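Local coordinates for salicylaldehyde dehydrogenase NahF (Pseudomonas putida, PDB 4JZ6), which probably oxidises salicylaldehyde to salicylate with NAD(+) and water, a step of naphthalene degradation, at residues Val170-Ala175 with Ala196-Ile201. Sequence-based numbering, arbitrary orientation.
Sequences VLAARA and ATHALI
Helix segments 170-175 and 196-201 meet through Ala172 and Ala173 on one side and His198 and Ile201 on the other, their axes 38° apart in direction and 10.2 Å apart at closest approach, with the CA atoms of Ala172 and His198 7.2 Å apart. No hydrogen bond crosses, and the touching side chains are two methyls on one helix against a branched chain and an imidazole on the other. Ile201 carries most of the contact: with CG1 anti to the backbone N (chi1 -172°) and the chain extended beyond it (chi2 172°), its CD1 lies end-on against the first helix. There it meets Ala172 CB at 3.6 Å and the backbone N of Ala173 at 3.5 Å, while Ala173 CB stands 4.0 Å from the same CD1. The other branch, Ile201 CG2, also approaches Ala172 CB, at 4.1 Å. Both helices belong to the Rossmann-like, NAD-binding part of the aldehyde dehydrogenase fold: helix 170-181 links the parallel neighbours 159-162 and 186-189, and helix 195-208 links 186-189 to 215-218, consecutive beta-alpha-beta crossovers. Ala172 CB also touches the His198 ring obliquely, 4.2 Å from CD2. The ring's turn is fixed by ND1, hydrogen-bonded to Ser191 N, and by a weak hydrogen bond between NE2 and Thr168 O; it also packs edge-to-face with Phe188. Val170 and Leu171, which do not touch 196-201, meet bound salicylaldehyde, whereas the Ala173 side chain is about 10 Å from it.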
ATOM      1  N   VAL A 170      21.256  -9.643   2.452  1.00 20.83           N
ATOM      2  CA  VAL A 170      20.749  -8.328   2.075  1.00 20.18           C
ATOM      3  C   VAL A 170      19.227  -8.198   2.251  1.00 25.05           C
ATOM      4  O   VAL A 170      18.727  -7.122   2.589  1.00 19.44           O
ATOM      5  CB  VAL A 170      21.202  -7.916   0.651  1.00 23.02           C
ATOM      6  CG1 VAL A 170      20.523  -8.774  -0.405  1.00 25.52           C
ATOM      7  CG2 VAL A 170      20.946  -6.428   0.411  1.00 19.44           C
ATOM      8  N   LEU A 171      18.502  -9.297   2.055  1.00 21.31           N
ATOM      9  CA  LEU A 171      17.049  -9.287   2.212  1.00 20.51           C
ATOM     10  C   LEU A 171      16.639  -9.131   3.676  1.00 24.03           C
ATOM     11  O   LEU A 171      15.605  -8.542   3.992  1.00 26.07           O
ATOM     12  CB  LEU A 171      16.427 -10.544   1.606  1.00 20.42           C
ATOM     13  CG  LEU A 171      16.618 -10.675   0.094  1.00 20.54           C
ATOM     14  CD1 LEU A 171      15.794 -11.827  -0.459  1.00 20.78           C
ATOM     15  CD2 LEU A 171      16.263  -9.377  -0.590  1.00 19.76           C
ATOM     16  N   ALA A 172      17.454  -9.666   4.571  1.00 24.17           N
ATOM     17  CA  ALA A 172      17.255  -9.432   5.989  1.00 24.43           C
ATOM     18  C   ALA A 172      17.605  -7.986   6.311  1.00 25.19           C
ATOM     19  O   ALA A 172      16.829  -7.280   6.957  1.00 28.37           O
ATOM     20  CB  ALA A 172      18.114 -10.392   6.823  1.00 21.40           C
ATOM     21  N   ALA A 173      18.778  -7.555   5.848  1.00 25.10           N
ATOM     22  CA  ALA A 173      19.294  -6.218   6.134  1.00 20.48           C
ATOM     23  C   ALA A 173      18.289  -5.132   5.786  1.00 19.18           C
ATOM     24  O   ALA A 173      17.994  -4.263   6.606  1.00 25.38           O
ATOM     25  CB  ALA A 173      20.591  -5.988   5.387  1.00 21.38           C
ATOM     26  N   ARG A 174      17.761  -5.201   4.569  1.00 18.98           N
ATOM     27  CA  ARG A 174      16.761  -4.258   4.095  1.00 18.46           C
ATOM     28  C   ARG A 174      15.533  -4.250   5.020  1.00 24.45           C
ATOM     29  O   ARG A 174      14.976  -3.190   5.311  1.00 25.09           O
ATOM     30  CB  ARG A 174      16.383  -4.574   2.634  1.00 21.16           C
ATOM     31  CG  ARG A 174      15.003  -5.197   2.442  1.00 23.50           C
ATOM     32  CD  ARG A 174      14.988  -6.415   1.534  1.00 19.34           C
ATOM     33  NE  ARG A 174      14.887  -6.094   0.114  1.00 21.81           N
ATOM     34  CZ  ARG A 174      14.117  -6.753  -0.751  1.00 27.99           C
ATOM     35  NH1 ARG A 174      13.355  -7.767  -0.349  1.00 19.07           N
ATOM     36  NH2 ARG A 174      14.106  -6.400  -2.026  1.00 32.54           N
ATOM     37  N   ALA A 175      15.144  -5.426   5.515  1.00 22.71           N
ATOM     38  CA  ALA A 175      13.933  -5.561   6.320  1.00 19.01           C
ATOM     39  C   ALA A 175      14.168  -5.193   7.786  1.00 23.40           C
ATOM     40  O   ALA A 175      13.263  -5.290   8.619  1.00 20.71           O
ATOM     41  CB  ALA A 175      13.381  -6.972   6.207  1.00 19.50           C
ATOM     42  N   ALA A 196      21.434 -20.017  10.456  1.00 28.76           N
ATOM     43  CA  ALA A 196      22.713 -19.549  10.979  1.00 28.90           C
ATOM     44  C   ALA A 196      23.044 -18.158  10.454  1.00 28.63           C
ATOM     45  O   ALA A 196      23.566 -17.314  11.186  1.00 28.81           O
ATOM     46  CB  ALA A 196      23.826 -20.523  10.642  1.00 29.75           C
ATOM     47  N   THR A 197      22.735 -17.922   9.185  1.00 27.14           N
ATOM     48  CA  THR A 197      23.014 -16.637   8.562  1.00 27.03           C
ATOM     49  C   THR A 197      22.151 -15.528   9.148  1.00 25.79           C
ATOM     50  O   THR A 197      22.630 -14.426   9.415  1.00 25.22           O
ATOM     51  CB  THR A 197      22.763 -16.689   7.056  1.00 25.70           C
ATOM     52  OG1 THR A 197      23.220 -17.941   6.542  1.00 26.45           O
ATOM     53  CG2 THR A 197      23.497 -15.557   6.362  1.00 25.02           C
ATOM     54  N   HIS A 198      20.872 -15.827   9.340  1.00 29.46           N
ATOM     55  CA  HIS A 198      19.938 -14.856   9.895  1.00 31.33           C
ATOM     56  C   HIS A 198      20.195 -14.593  11.381  1.00 32.63           C
ATOM     57  O   HIS A 198      19.983 -13.486  11.875  1.00 28.82           O
ATOM     58  CB  HIS A 198      18.503 -15.315   9.651  1.00 27.46           C
ATOM     59  CG  HIS A 198      18.077 -15.188   8.227  1.00 24.29           C
ATOM     60  ND1 HIS A 198      16.941 -15.786   7.729  1.00 24.40           N
ATOM     61  CD2 HIS A 198      18.633 -14.514   7.189  1.00 23.68           C
ATOM     62  CE1 HIS A 198      16.815 -15.492   6.447  1.00 23.87           C
ATOM     63  NE2 HIS A 198      17.829 -14.720   6.096  1.00 25.63           N
ATOM     64  N   ALA A 199      20.654 -15.611  12.097  1.00 27.96           N
ATOM     65  CA  ALA A 199      21.057 -15.401  13.476  1.00 28.76           C
ATOM     66  C   ALA A 199      22.290 -14.500  13.481  1.00 32.84           C
ATOM     67  O   ALA A 199      22.400 -13.585  14.301  1.00 29.31           O
ATOM     68  CB  ALA A 199      21.347 -16.717  14.152  1.00 27.98           C
ATOM     69  N   LEU A 200      23.205 -14.754  12.545  1.00 31.03           N
ATOM     70  CA  LEU A 200      24.433 -13.975  12.446  1.00 26.39           C
ATOM     71  C   LEU A 200      24.167 -12.496  12.181  1.00 25.39           C
ATOM     72  O   LEU A 200      24.733 -11.627  12.850  1.00 25.38           O
ATOM     73  CB  LEU A 200      25.361 -14.540  11.368  1.00 26.59           C
ATOM     74  CG  LEU A 200      26.716 -13.823  11.300  1.00 33.77           C
ATOM     75  CD1 LEU A 200      27.393 -13.843  12.661  1.00 27.44           C
ATOM     76  CD2 LEU A 200      27.616 -14.428  10.237  1.00 26.93           C
ATOM     77  N   ILE A 201      23.311 -12.206  11.206  1.00 24.63           N
ATOM     78  CA  ILE A 201      23.004 -10.819  10.889  1.00 23.75           C
ATOM     79  C   ILE A 201      22.386 -10.159  12.114  1.00 23.69           C
ATOM     80  O   ILE A 201      22.689  -9.010  12.428  1.00 35.34           O
ATOM     81  CB  ILE A 201      22.104 -10.673   9.618  1.00 26.76           C
ATOM     82  CG1 ILE A 201      21.977  -9.206   9.210  1.00 22.22           C
ATOM     83  CG2 ILE A 201      20.727 -11.263   9.833  1.00 23.07           C
ATOM     84  CD1 ILE A 201      21.293  -9.000   7.887  1.00 21.61           C
TER